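Local atomic coordinates of beta-agarase D (Zobellia galactanivorans, PDB entry 4ASM), a protein that hydrolyses the beta-1,4 linkages of agarose at random positions with retention of anomeric configuration, here represented by its glycoside hydrolase family 16 catalytic domain. Residues Ser144-Asp149 against Ile323-Gln328; Gly75-Met80 against Thr118-Ile123; Tyr131-Glu136 against Val358-Asn363. All coordinates share one frame; numbering follows the deposited sequence.

Overall arrangement
Strand contacts far apart in sequence fold the catalytic domain of this family 16 agarase. From the N terminus, interaction 2 closes first, when Thr118-Ile123 returns to lie parallel with Gly75-Met80. Tyr131-Glu136 then opens interaction 3, which closes only at the C terminus with Val358-Asn363; interaction 1, joining Ser144-Asp149 to Ile323-Gln328, is nested inside that long loop. Interaction 2 is in series with both. Strands 112-125 and 320-326 are neighbours, so interactions 1 and 2 touch, with Asp327 meeting Thr77 and Thr118 beside the substrate cleft. Interaction 3 lies across the chain's centre from interaction 2, their centres about 30 Å apart.

Interaction 1 (Ser144-Asp149 against Ile323-Gln328); sequences STLASD and INVEDQ. With IMD (imidazole), chain C.
Four backbone hydrogen bonds join Ala147-Asp149 to Asn324-Glu326 as antiparallel strands. Ala147 and Glu326 exchange one pair, with Ala147 N at 2.9 Å from Glu326 O; Asp149 and Asn324 exchange the other, Asn324 N lying 3.0 Å from Asp149 O. Their side chains share one face of the sheet, where acids crowd together. Asp149 OD2 comes within 2.7 Å of Asn324 OD1 and 3.1 Å of Glu326 CD, the two carboxylate planes standing 72° apart. Asn324 CG lies between its backbone N and carbonyl carbon (chi1 77°), which brings the amide across to Asp149 and Glu326. Its ND2 donates to Glu326 OE2 over 2.9 Å, on the anti side of the carboxylate. The same OE2 accepts a nearly straight bond at 2.8 Å from N3 of an imidazole, probably from the crystallisation liquor, which also bonds to Glu160, the likely nucleophile. Were Glu326 an alanine, Asn324 ND2 and the imidazole N3 would probably lose their shared acceptor, and the amide would be less firmly held. Further out, Leu146 packs CD2 against Asp327 CB (3.6 Å) and crosses Val325 at about a right angle, CD1 to CG1. Strands 147-153 and 320-326 are antiparallel neighbours in the GH16 beta-sandwich; strand 159-166, with predicted catalytic Glu160 and Glu165, pairs with the first, so the Asp149-Glu326 face belongs to the predicted substrate cleft.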
ATOM      1  N   SER A 144      14.572  -4.434   4.299  1.00  7.06           N
ATOM      2  CA  SER A 144      15.155  -3.237   3.693  1.00  6.77           C
ATOM      3  C   SER A 144      14.429  -2.032   4.237  1.00  6.38           C
ATOM      4  O   SER A 144      13.276  -2.130   4.636  1.00  6.62           O
ATOM      5  CB  SER A 144      14.928  -3.259   2.182  1.00  6.64           C
ATOM      6  OG  SER A 144      15.509  -2.145   1.538  1.00  7.70           O
ATOM      7  N   THR A 145      15.110  -0.886   4.244  1.00  6.42           N
ATOM      8  CA  THR A 145      14.463   0.359   4.643  1.00  6.52           C
ATOM      9  C   THR A 145      13.562   0.915   3.532  1.00  6.76           C
ATOM     10  O   THR A 145      12.839   1.882   3.759  1.00  6.55           O
ATOM     11  CB  THR A 145      15.491   1.419   5.026  1.00  6.24           C
ATOM     12  OG1 THR A 145      16.304   1.691   3.880  1.00  7.26           O
ATOM     13  CG2 THR A 145      16.394   0.891   6.141  1.00  7.81           C
ATOM     14  N   LEU A 146      13.638   0.328   2.336  1.00  5.97           N
ATOM     15  CA  LEU A 146      12.708   0.648   1.237  1.00  5.91           C
ATOM     16  C   LEU A 146      11.293   0.208   1.549  1.00  5.98           C
ATOM     17  O   LEU A 146      11.064  -0.651   2.405  1.00  6.06           O
ATOM     18  CB  LEU A 146      13.139  -0.074  -0.045  1.00  6.68           C
ATOM     19  CG  LEU A 146      14.486   0.356  -0.602  1.00  5.60           C
ATOM     20  CD1 LEU A 146      14.914  -0.620  -1.682  1.00  8.45           C
ATOM     21  CD2 LEU A 146      14.459   1.778  -1.142  1.00  6.23           C
ATOM     22  N   ALA A 147      10.340   0.792   0.818  1.00  5.09           N
ATOM     23  CA  ALA A 147       8.927   0.456   0.979  1.00  5.87           C
ATOM     24  C   ALA A 147       8.567  -0.794   0.180  1.00  5.97           C
ATOM     25  O   ALA A 147       8.834  -0.864  -1.036  1.00  6.83           O
ATOM     26  CB  ALA A 147       8.055   1.622   0.522  1.00  6.02           C
ATOM     27  N   SER A 148       7.982  -1.766   0.884  1.00  5.19           N
ATOM     28  CA  SER A 148       7.319  -2.928   0.281  1.00  5.05           C
ATOM     29  C   SER A 148       5.857  -2.550   0.125  1.00  5.20           C
ATOM     30  O   SER A 148       5.169  -2.308   1.138  1.00  5.48           O
ATOM     31  CB  SER A 148       7.455  -4.138   1.206  1.00  5.56           C
ATOM     32  OG  SER A 148       8.817  -4.525   1.346  1.00  6.27           O
ATOM     33  N   ASP A 149       5.389  -2.462  -1.127  1.00  5.10           N
ATOM     34  CA  ASP A 149       4.069  -1.878  -1.432  1.00  5.04           C
ATOM     35  C   ASP A 149       3.158  -2.811  -2.203  1.00  5.08           C
ATOM     36  O   ASP A 149       3.557  -3.370  -3.247  1.00  5.11           O
ATOM     37  CB  ASP A 149       4.199  -0.602  -2.291  1.00  5.81           C
ATOM     38  CG  ASP A 149       4.982   0.511  -1.621  1.00  5.66           C
ATOM     39  OD1 ASP A 149       4.886   0.688  -0.390  1.00  6.43           O
ATOM     40  OD2 ASP A 149       5.676   1.255  -2.386  1.00  6.05           O
ATOM     41  N   ILE A 323       1.867  -3.619  -7.524  1.00  4.75           N
ATOM     42  CA  ILE A 323       2.829  -4.111  -6.540  1.00  5.02           C
ATOM     43  C   ILE A 323       4.152  -3.505  -6.908  1.00  4.57           C
ATOM     44  O   ILE A 323       4.542  -3.520  -8.081  1.00  5.02           O
ATOM     45  CB  ILE A 323       2.905  -5.655  -6.522  1.00  4.44           C
ATOM     46  CG1 ILE A 323       1.529  -6.231  -6.200  1.00  5.29           C
ATOM     47  CG2 ILE A 323       3.966  -6.101  -5.490  1.00  4.66           C
ATOM     48  CD1 ILE A 323       1.474  -7.753  -6.276  1.00  6.11           C
ATOM     49  N   ASN A 324       4.863  -2.953  -5.926  1.00  4.96           N
ATOM     50  CA  ASN A 324       6.153  -2.342  -6.232  1.00  4.97           C
ATOM     51  C   ASN A 324       7.063  -2.200  -5.022  1.00  5.48           C
ATOM     52  O   ASN A 324       6.680  -2.539  -3.906  1.00  4.99           O
ATOM     53  CB  ASN A 324       5.998  -0.981  -6.969  1.00  5.52           C
ATOM     54  CG  ASN A 324       5.597   0.179  -6.045  1.00  7.60           C
ATOM     55  OD1 ASN A 324       5.746   0.106  -4.834  1.00  9.28           O
ATOM     56  ND2 ASN A 324       5.127   1.269  -6.634  1.00  8.43           N
ATOM     57  N   VAL A 325       8.256  -1.683  -5.280  1.00  5.43           N
ATOM     58  CA  VAL A 325       9.167  -1.246  -4.244  1.00  6.11           C
ATOM     59  C   VAL A 325       9.430   0.245  -4.507  1.00  6.42           C
ATOM     60  O   VAL A 325       9.508   0.664  -5.660  1.00  5.75           O
ATOM     61  CB  VAL A 325      10.467  -2.083  -4.302  1.00  7.41           C
ATOM     62  CG1 VAL A 325      11.643  -1.399  -3.565  1.00 10.33           C
ATOM     63  CG2 VAL A 325      10.170  -3.503  -3.768  1.00  7.80           C
ATOM     64  N   GLU A 326       9.567   1.038  -3.438  1.00  5.95           N
ATOM     65  CA  GLU A 326       9.816   2.481  -3.562  1.00  6.13           C
ATOM     66  C   GLU A 326      10.846   2.976  -2.578  1.00  6.16           C
ATOM     67  O   GLU A 326      10.853   2.563  -1.419  1.00  6.75           O
ATOM     68  CB  GLU A 326       8.531   3.291  -3.339  1.00  6.17           C
ATOM     69  CG  GLU A 326       7.501   3.075  -4.429  1.00  6.55           C
ATOM     70  CD  GLU A 326       6.191   3.796  -4.149  1.00  6.48           C
ATOM     71  OE1 GLU A 326       6.117   4.594  -3.178  1.00  6.79           O
ATOM     72  OE2 GLU A 326       5.231   3.577  -4.924  1.00  7.90           O
ATOM     73  N   ASP A 327      11.682   3.894  -3.055  1.00  6.29           N
ATOM     74  CA  ASP A 327      12.534   4.738  -2.230  1.00  6.30           C
ATOM     75  C   ASP A 327      11.840   6.103  -2.165  1.00  5.91           C
ATOM     76  O   ASP A 327      11.981   6.934  -3.062  1.00  5.56           O
ATOM     77  CB  ASP A 327      13.917   4.843  -2.894  1.00  6.21           C
ATOM     78  CG  ASP A 327      14.986   5.384  -1.965  1.00  7.46           C
ATOM     79  OD1 ASP A 327      14.633   5.997  -0.942  1.00  8.13           O
ATOM     80  OD2 ASP A 327      16.187   5.217  -2.275  1.00  8.29           O
ATOM     81  N   GLN A 328      11.054   6.320  -1.118  1.00  6.07           N
ATOM     82  CA  GLN A 328      10.218   7.536  -1.039  1.00  6.46           C
ATOM     83  C   GLN A 328      11.014   8.761  -0.617  1.00  5.77           C
ATOM     84  O   GLN A 328      12.034   8.649   0.074  1.00  5.96           O
ATOM     85  CB  GLN A 328       9.006   7.290  -0.137  1.00  6.83           C
ATOM     86  CG  GLN A 328       8.153   6.139  -0.688  1.00  6.83           C
ATOM     87  CD  GLN A 328       6.956   5.771   0.167  1.00  8.07           C
ATOM     88  OE1 GLN A 328       6.070   5.004  -0.259  1.00 11.60           O
ATOM     89  NE2 GLN A 328       6.932   6.271   1.372  1.00  6.98           N
TER
HETATM   90  N1  IMD C1360       1.202   4.249  -2.325  1.00 11.56           N
HETATM   91  C2  IMD C1360       2.037   4.282  -3.378  1.00 11.00           C
HETATM   92  N3  IMD C1360       3.233   3.798  -2.988  1.00 11.59           N
HETATM   93  C4  IMD C1360       3.161   3.445  -1.684  1.00 10.83           C
HETATM   94  C5  IMD C1360       1.867   3.732  -1.270  1.00 11.65           C
HETATM   95  O   HOH W   1      13.548   4.057   1.642  1.00 10.21           O

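Interaction 2 (Gly75-Met80 against Thr118-Ile123)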
ATOM      1  N   GLY A  75      10.630  10.168  -4.885  1.00  6.08           N
ATOM      2  CA  GLY A  75      11.988  10.282  -4.372  1.00  6.16           C
ATOM      3  C   GLY A  75      13.029  10.008  -5.442  1.00  5.81           C
ATOM      4  O   GLY A  75      12.853  10.398  -6.599  1.00  6.38           O
ATOM      5  N   PRO A  76      14.122   9.331  -5.058  1.00  5.50           N
ATOM      6  CA  PRO A  76      15.130   8.952  -6.029  1.00  5.74           C
ATOM      7  C   PRO A  76      14.855   7.554  -6.624  1.00  5.57           C
ATOM      8  O   PRO A  76      15.781   6.902  -7.117  1.00  6.31           O
ATOM      9  CB  PRO A  76      16.402   8.978  -5.181  1.00  6.14           C
ATOM     10  CG  PRO A  76      15.926   8.395  -3.874  1.00  4.96           C
ATOM     11  CD  PRO A  76      14.536   8.974  -3.681  1.00  5.80           C
ATOM     12  N   THR A  77      13.595   7.099  -6.594  1.00  5.39           N
ATOM     13  CA  THR A  77      13.223   5.834  -7.246  1.00  5.72           C
ATOM     14  C   THR A  77      13.214   5.979  -8.765  1.00  5.84           C
ATOM     15  O   THR A  77      12.733   6.974  -9.298  1.00  7.51           O
ATOM     16  CB  THR A  77      11.819   5.410  -6.840  1.00  5.38           C
ATOM     17  OG1 THR A  77      11.742   5.358  -5.412  1.00  5.71           O
ATOM     18  CG2 THR A  77      11.431   4.022  -7.422  1.00  4.66           C
ATOM     19  N   LYS A  78      13.764   4.970  -9.449  1.00  5.52           N
ATOM     20  CA  LYS A  78      13.531   4.821 -10.895  1.00  6.73           C
ATOM     21  C   LYS A  78      13.004   3.420 -11.150  1.00  6.42           C
ATOM     22  O   LYS A  78      13.748   2.436 -11.073  1.00  6.58           O
ATOM     23  CB  LYS A  78      14.780   5.085 -11.723  1.00  7.61           C
ATOM     24  CG  LYS A  78      14.443   5.103 -13.244  1.00  9.79           C
ATOM     25  CD  LYS A  78      15.620   4.731 -14.121  1.00 13.92           C
ATOM     26  CE  LYS A  78      15.911   3.226 -14.078  1.00 13.03           C
ATOM     27  NZ  LYS A  78      16.905   2.824 -15.139  1.00 12.98           N
ATOM     28  N   TRP A  79      11.717   3.316 -11.462  1.00  6.38           N
ATOM     29  CA  TRP A  79      11.158   2.017 -11.773  1.00  6.71           C
ATOM     30  C   TRP A  79      11.740   1.472 -13.074  1.00  7.35           C
ATOM     31  O   TRP A  79      11.951   2.219 -14.043  1.00  8.86           O
ATOM     32  CB  TRP A  79       9.640   2.068 -11.820  1.00  6.73           C
ATOM     33  CG  TRP A  79       9.014   2.250 -10.486  1.00  5.54           C
ATOM     34  CD1 TRP A  79       9.381   1.654  -9.310  1.00  7.22           C
ATOM     35  CD2 TRP A  79       7.896   3.069 -10.197  1.00  7.41           C
ATOM     36  NE1 TRP A  79       8.549   2.069  -8.289  1.00  7.14           N
ATOM     37  CE2 TRP A  79       7.624   2.939  -8.808  1.00  5.85           C
ATOM     38  CE3 TRP A  79       7.080   3.900 -10.977  1.00  7.33           C
ATOM     39  CZ2 TRP A  79       6.579   3.623  -8.190  1.00  7.27           C
ATOM     40  CZ3 TRP A  79       6.040   4.564 -10.367  1.00  6.73           C
ATOM     41  CH2 TRP A  79       5.792   4.419  -8.989  1.00  6.24           C
ATOM     42  N   MET A  80      12.038   0.179 -13.061  1.00  7.16           N
ATOM     43  CA  MET A  80      12.737  -0.475 -14.157  1.00  9.33           C
ATOM     44  C   MET A  80      12.052  -1.783 -14.533  1.00  8.13           C
ATOM     45  O   MET A  80      11.744  -2.624 -13.674  1.00  7.31           O
ATOM     46  CB  MET A  80      14.197  -0.737 -13.783  1.00 10.18           C
ATOM     47  CG  MET A  80      15.074  -0.934 -15.013  1.00 13.26           C
ATOM     48  SD  MET A  80      16.778  -1.072 -14.570  1.00 15.64           S
ATOM     49  CE  MET A  80      17.436  -1.520 -16.146  1.00 12.15           C
ATOM     50  N   THR A 118      17.627   4.716  -6.796  1.00  6.55           N
ATOM     51  CA  THR A 118      17.260   3.339  -6.479  1.00  6.94           C
ATOM     52  C   THR A 118      16.390   2.786  -7.590  1.00  6.61           C
ATOM     53  O   THR A 118      15.250   3.228  -7.788  1.00  6.99           O
ATOM     54  CB  THR A 118      16.518   3.245  -5.148  1.00  6.50           C
ATOM     55  OG1 THR A 118      17.378   3.764  -4.119  1.00  7.49           O
ATOM     56  CG2 THR A 118      16.200   1.784  -4.842  1.00  8.24           C
ATOM     57  N   ARG A 119      16.939   1.815  -8.308  1.00  5.87           N
ATOM     58  CA  ARG A 119      16.196   1.147  -9.366  1.00  6.19           C
ATOM     59  C   ARG A 119      15.294   0.128  -8.699  1.00  6.32           C
ATOM     60  O   ARG A 119      15.717  -0.548  -7.768  1.00  6.31           O
ATOM     61  CB  ARG A 119      17.163   0.451 -10.329  1.00  6.34           C
ATOM     62  CG  ARG A 119      18.257   1.390 -10.878  1.00  7.19           C
ATOM     63  CD  ARG A 119      19.042   0.747 -12.033  1.00  8.86           C
ATOM     64  NE  ARG A 119      19.573  -0.571 -11.695  1.00  8.48           N
ATOM     65  CZ  ARG A 119      20.185  -1.376 -12.561  1.00  9.13           C
ATOM     66  NH1 ARG A 119      20.376  -0.975 -13.823  1.00  9.26           N
ATOM     67  NH2 ARG A 119      20.609  -2.571 -12.159  1.00 10.73           N
ATOM     68  N   ALA A 120      14.054   0.001  -9.174  1.00  6.43           N
ATOM     69  CA  ALA A 120      13.090  -0.889  -8.506  1.00  5.82           C
ATOM     70  C   ALA A 120      11.996  -1.355  -9.455  1.00  6.04           C
ATOM     71  O   ALA A 120      11.633  -0.653 -10.369  1.00  6.14           O
ATOM     72  CB  ALA A 120      12.457  -0.155  -7.321  1.00  7.37           C
ATOM     73  N   GLY A 121      11.409  -2.501  -9.180  1.00  5.57           N
ATOM     74  CA  GLY A 121      10.333  -2.976 -10.042  1.00  5.62           C
ATOM     75  C   GLY A 121       8.963  -2.415  -9.659  1.00  5.33           C
ATOM     76  O   GLY A 121       8.733  -1.998  -8.516  1.00  4.99           O
ATOM     77  N   CYS A 122       8.049  -2.442 -10.622  1.00  6.13           N
ATOM     78  CA  CYS A 122       6.682  -1.984 -10.430  1.00  5.97           C
ATOM     79  C   CYS A 122       5.828  -2.716 -11.440  1.00  6.32           C
ATOM     80  O   CYS A 122       6.189  -2.748 -12.623  1.00  7.32           O
ATOM     81  CB  CYS A 122       6.591  -0.472 -10.672  1.00  6.14           C
ATOM     82  SG  CYS A 122       4.972   0.238 -10.286  1.00  7.31           S
ATOM     83  N   ILE A 123       4.720  -3.301 -10.988  1.00  5.84           N
ATOM     84  CA  ILE A 123       3.813  -3.993 -11.896  1.00  6.05           C
ATOM     85  C   ILE A 123       2.390  -3.539 -11.683  1.00  5.64           C
ATOM     86  O   ILE A 123       2.029  -3.077 -10.595  1.00  5.77           O
ATOM     87  CB  ILE A 123       3.902  -5.541 -11.753  1.00  5.79           C
ATOM     88  CG1 ILE A 123       3.287  -6.005 -10.433  1.00  5.89           C
ATOM     89  CG2 ILE A 123       5.348  -6.000 -11.890  1.00  7.58           C
ATOM     90  CD1 ILE A 123       3.280  -7.537 -10.292  1.00  6.73           C
TER
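A short parallel strand pairing sets Thr77-Trp79 beside Thr118-Ala120, at the margin of the GH16 sandwich where strand 77-79 joins strand 112-125. Backbone bonds alternate along it, from Thr118 N to Pro76 O (2.9 Å) as far as Met80 N to Ala120 O (2.8 Å). Past the last of these, Cys122 reaches over one face of the Trp79 indole. Its CB sits 3.7 Å from the centroid of the five-membered ring in a CH-pi contact, while SG lies 4.0 Å from the centroid of the six-membered ring. With SG anti to the backbone N (chi1 -174°), the CB-SG bond spans both rings. The edge of the indole meets Ala120 O, 3.4 Å from Trp79 CD1, and NE1 donates to Val325 O of strand 320-326, which also pairs with strand 112-125. Elsewhere, Met80 runs side by side with Arg119, its SD over a face of the guanidinium at 3.7 Å from NH1; Arg119 NE is bonded to Ser96. Gripped through NE1 and covered by a sulfur-bearing side chain, the indole has little freedom to turn; it packs against Glu326, consistent with a second-shell role beside that probable substrate-binding residue.

Interaction 3 (Tyr131-Glu136 against Val358-Asn363)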
ATOM      1  N   TYR A 131     -15.182  -1.843  -5.225  1.00  7.74           N
ATOM      2  CA  TYR A 131     -16.037  -2.348  -4.162  1.00  7.99           C
ATOM      3  C   TYR A 131     -17.304  -2.973  -4.779  1.00  8.61           C
ATOM      4  O   TYR A 131     -17.794  -2.517  -5.828  1.00  9.12           O
ATOM      5  CB  TYR A 131     -16.405  -1.232  -3.169  1.00  9.00           C
ATOM      6  CG  TYR A 131     -17.361  -0.222  -3.750  1.00 10.42           C
ATOM      7  CD1 TYR A 131     -18.748  -0.423  -3.673  1.00 11.39           C
ATOM      8  CD2 TYR A 131     -16.880   0.922  -4.390  1.00 10.74           C
ATOM      9  CE1 TYR A 131     -19.623   0.479  -4.244  1.00 12.87           C
ATOM     10  CE2 TYR A 131     -17.768   1.848  -4.957  1.00 12.33           C
ATOM     11  CZ  TYR A 131     -19.132   1.609  -4.872  1.00 13.39           C
ATOM     12  OH  TYR A 131     -20.025   2.512  -5.425  1.00 15.21           O
ATOM     13  N   PRO A 132     -17.824  -4.031  -4.148  1.00  8.70           N
ATOM     14  CA  PRO A 132     -17.245  -4.727  -3.013  1.00  8.69           C
ATOM     15  C   PRO A 132     -16.201  -5.735  -3.482  1.00  8.73           C
ATOM     16  O   PRO A 132     -16.453  -6.522  -4.401  1.00  9.67           O
ATOM     17  CB  PRO A 132     -18.450  -5.425  -2.374  1.00  8.77           C
ATOM     18  CG  PRO A 132     -19.402  -5.656  -3.548  1.00  9.35           C
ATOM     19  CD  PRO A 132     -19.112  -4.614  -4.575  1.00  9.02           C
ATOM     20  N   VAL A 133     -15.027  -5.702  -2.858  1.00  7.81           N
ATOM     21  CA  VAL A 133     -13.933  -6.571  -3.280  1.00  7.78           C
ATOM     22  C   VAL A 133     -12.952  -6.745  -2.124  1.00  7.03           C
ATOM     23  O   VAL A 133     -12.683  -5.787  -1.386  1.00  6.86           O
ATOM     24  CB  VAL A 133     -13.214  -6.024  -4.549  1.00  7.89           C
ATOM     25  CG1 VAL A 133     -12.505  -4.707  -4.264  1.00  7.39           C
ATOM     26  CG2 VAL A 133     -12.269  -7.063  -5.148  1.00  8.43           C
ATOM     27  N   PHE A 134     -12.441  -7.962  -1.992  1.00  6.34           N
ATOM     28  CA  PHE A 134     -11.392  -8.283  -1.018  1.00  6.18           C
ATOM     29  C   PHE A 134     -10.121  -8.719  -1.741  1.00  6.39           C
ATOM     30  O   PHE A 134     -10.163  -9.598  -2.613  1.00  7.10           O
ATOM     31  CB  PHE A 134     -11.888  -9.391  -0.075  1.00  5.85           C
ATOM     32  CG  PHE A 134     -10.843  -9.907   0.874  1.00  6.65           C
ATOM     33  CD1 PHE A 134     -10.359  -9.102   1.898  1.00  7.93           C
ATOM     34  CD2 PHE A 134     -10.359 -11.206   0.739  1.00  6.16           C
ATOM     35  CE1 PHE A 134      -9.382  -9.589   2.767  1.00  7.74           C
ATOM     36  CE2 PHE A 134      -9.381 -11.707   1.602  1.00  7.48           C
ATOM     37  CZ  PHE A 134      -8.895 -10.880   2.618  1.00  7.00           C
ATOM     38  N   VAL A 135      -9.004  -8.072  -1.409  1.00  5.86           N
ATOM     39  CA  VAL A 135      -7.717  -8.368  -2.050  1.00  5.60           C
ATOM     40  C   VAL A 135      -6.744  -8.733  -0.945  1.00  5.95           C
ATOM     41  O   VAL A 135      -6.577  -7.964  -0.007  1.00  6.08           O
ATOM     42  CB  VAL A 135      -7.168  -7.131  -2.841  1.00  6.17           C
ATOM     43  CG1 VAL A 135      -5.880  -7.487  -3.596  1.00  6.74           C
ATOM     44  CG2 VAL A 135      -8.228  -6.608  -3.829  1.00  6.82           C
ATOM     45  N   GLU A 136      -6.098  -9.886  -1.068  1.00  5.85           N
ATOM     46  CA  GLU A 136      -5.149 -10.326  -0.040  1.00  5.40           C
ATOM     47  C   GLU A 136      -3.923 -10.978  -0.661  1.00  5.98           C
ATOM     48  O   GLU A 136      -4.054 -11.739  -1.629  1.00  6.23           O
ATOM     49  CB  GLU A 136      -5.832 -11.329   0.918  1.00  5.97           C
ATOM     50  CG  GLU A 136      -4.974 -11.775   2.101  1.00  6.74           C
ATOM     51  CD  GLU A 136      -5.569 -12.924   2.870  1.00  8.51           C
ATOM     52  OE1 GLU A 136      -6.190 -13.804   2.242  1.00  9.26           O
ATOM     53  OE2 GLU A 136      -5.408 -12.959   4.108  1.00  8.84           O
ATOM     54  N   VAL A 358      -8.139 -12.366  -5.121  1.00  6.53           N
ATOM     55  CA  VAL A 358      -9.147 -11.324  -5.201  1.00  7.14           C
ATOM     56  C   VAL A 358     -10.497 -12.021  -5.190  1.00  7.81           C
ATOM     57  O   VAL A 358     -10.716 -12.942  -5.987  1.00  8.22           O
ATOM     58  CB  VAL A 358      -8.987 -10.516  -6.500  1.00  6.78           C
ATOM     59  CG1 VAL A 358     -10.072  -9.466  -6.610  1.00  7.54           C
ATOM     60  CG2 VAL A 358      -7.600  -9.874  -6.565  1.00  6.26           C
ATOM     61  N   TYR A 359     -11.387 -11.596  -4.285  1.00  7.79           N
ATOM     62  CA  TYR A 359     -12.755 -12.131  -4.212  1.00  8.51           C
ATOM     63  C   TYR A 359     -13.787 -11.013  -4.228  1.00  8.76           C
ATOM     64  O   TYR A 359     -13.509  -9.873  -3.838  1.00  9.05           O
ATOM     65  CB  TYR A 359     -12.967 -12.911  -2.916  1.00  9.06           C
ATOM     66  CG  TYR A 359     -12.106 -14.128  -2.719  1.00  8.34           C
ATOM     67  CD1 TYR A 359     -12.511 -15.396  -3.166  1.00  8.87           C
ATOM     68  CD2 TYR A 359     -10.895 -14.033  -2.031  1.00  7.81           C
ATOM     69  CE1 TYR A 359     -11.696 -16.522  -2.957  1.00  8.64           C
ATOM     70  CE2 TYR A 359     -10.099 -15.131  -1.813  1.00  9.14           C
ATOM     71  CZ  TYR A 359     -10.494 -16.385  -2.273  1.00  8.79           C
ATOM     72  OH  TYR A 359      -9.674 -17.466  -2.030  1.00  9.76           O
ATOM     73  N   LYS A 360     -14.987 -11.339  -4.695  1.00  8.73           N
ATOM     74  CA  LYS A 360     -16.121 -10.458  -4.483  1.00  9.55           C
ATOM     75  C   LYS A 360     -17.241 -11.235  -3.789  1.00 10.40           C
ATOM     76  O   LYS A 360     -17.364 -12.444  -4.000  1.00 11.10           O
ATOM     77  CB  LYS A 360     -16.601  -9.860  -5.807  1.00  9.38           C
ATOM     78  CG  LYS A 360     -15.547  -9.034  -6.549  1.00  9.40           C
ATOM     79  CD  LYS A 360     -16.057  -8.543  -7.903  1.00  9.40           C
ATOM     80  CE  LYS A 360     -17.038  -7.397  -7.755  1.00  7.96           C
ATOM     81  NZ  LYS A 360     -16.357  -6.143  -7.247  1.00  9.46           N
ATOM     82  N   PRO A 361     -18.046 -10.552  -2.951  1.00 11.14           N
ATOM     83  CA  PRO A 361     -19.130 -11.217  -2.231  1.00 12.62           C
ATOM     84  C   PRO A 361     -20.345 -11.386  -3.135  1.00 14.72           C
ATOM     85  O   PRO A 361     -20.743 -10.437  -3.827  1.00 14.97           O
ATOM     86  CB  PRO A 361     -19.444 -10.233  -1.103  1.00 12.35           C
ATOM     87  CG  PRO A 361     -19.107  -8.909  -1.626  1.00 11.66           C
ATOM     88  CD  PRO A 361     -17.987  -9.112  -2.658  1.00 10.75           C
ATOM     89  N   VAL A 362     -20.908 -12.592  -3.134  1.00 16.58           N
ATOM     90  CA  VAL A 362     -22.084 -12.896  -3.947  1.00 19.21           C
ATOM     91  C   VAL A 362     -23.136 -13.613  -3.099  1.00 20.91           C
ATOM     92  O   VAL A 362     -22.798 -14.387  -2.201  1.00 20.82           O
ATOM     93  CB  VAL A 362     -21.720 -13.787  -5.163  1.00 19.09           C
ATOM     94  CG1 VAL A 362     -20.701 -13.085  -6.067  1.00 19.46           C
ATOM     95  CG2 VAL A 362     -21.208 -15.161  -4.710  1.00 19.25           C
ATOM     96  N   ASN A 363     -24.406 -13.369  -3.397  1.00 22.97           N
ATOM     97  CA  ASN A 363     -25.458 -14.170  -2.770  1.00 24.67           C
ATOM     98  C   ASN A 363     -26.032 -15.215  -3.722  1.00 25.02           C
ATOM     99  O   ASN A 363     -25.288 -16.024  -4.289  1.00 25.44           O
ATOM    100  CB  ASN A 363     -26.554 -13.288  -2.177  1.00 25.34           C
ATOM    101  CG  ASN A 363     -27.205 -12.398  -3.207  1.00 27.29           C
ATOM    102  OD1 ASN A 363     -27.552 -12.848  -4.290  1.00 30.41           O
ATOM    103  ND2 ASN A 363     -27.377 -11.119  -2.870  1.00 30.68           N
TER
HETATM  104  O   HOH W   2     -18.080  -4.076  -8.031  1.00 13.71           O
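Two backbone hydrogen bonds between Phe134 and Tyr359 fasten these antiparallel strands. Phe134 N reaches Tyr359 O at 2.9 Å in a nearly straight bond, and Phe134 O receives Tyr359 N in return. Weaker CA-H...O contacts fill in around them, among them Val358 CA to Phe134 O.

A side-chain bond extends the polar link beyond the paired residues. Lys360 bends at its third and fourth torsions (75° and 68°), folding its chain over the carbonyl of Pro132 and bringing NZ to 2.9 Å from Pro132 O. The ammonium stands above the carbonyl plane, 49° out of it. A water accepts from Lys360 NZ at 2.8 Å and donates to Tyr131 O, so the lysine holds two successive carbonyls, that of Pro132 directly and, through the water, that of Tyr131, which is part of the cis peptide bond before Pro132.

Apolar contacts divide between the two faces of the strands. On one, Val133 CG2 meets Val358 CG1 at 3.6 Å, while Val135 and Val358 lie alongside each other, CG1 to CG2. On the other, the side chains of Phe134 and Tyr359 lie side by side, pointing the same way, and Tyr359 CD2 approaches the edge of the Phe134 ring in its plane, 4.0 Å from Phe134 CD2. Pro16 touches this phenylalanine, and Trp25 and Leu27 of strand 24-27 touch the tyrosine. At the strand end the proline rings of Pro132 and Pro361 come together, CB to CG at 3.6 Å.

Strand 350-362 thus runs between strands 24-27 and 133-140, and the contact ties the C-terminal strand into a sheet of the GH16 beta-sandwich, away from the substrate and calcium sites.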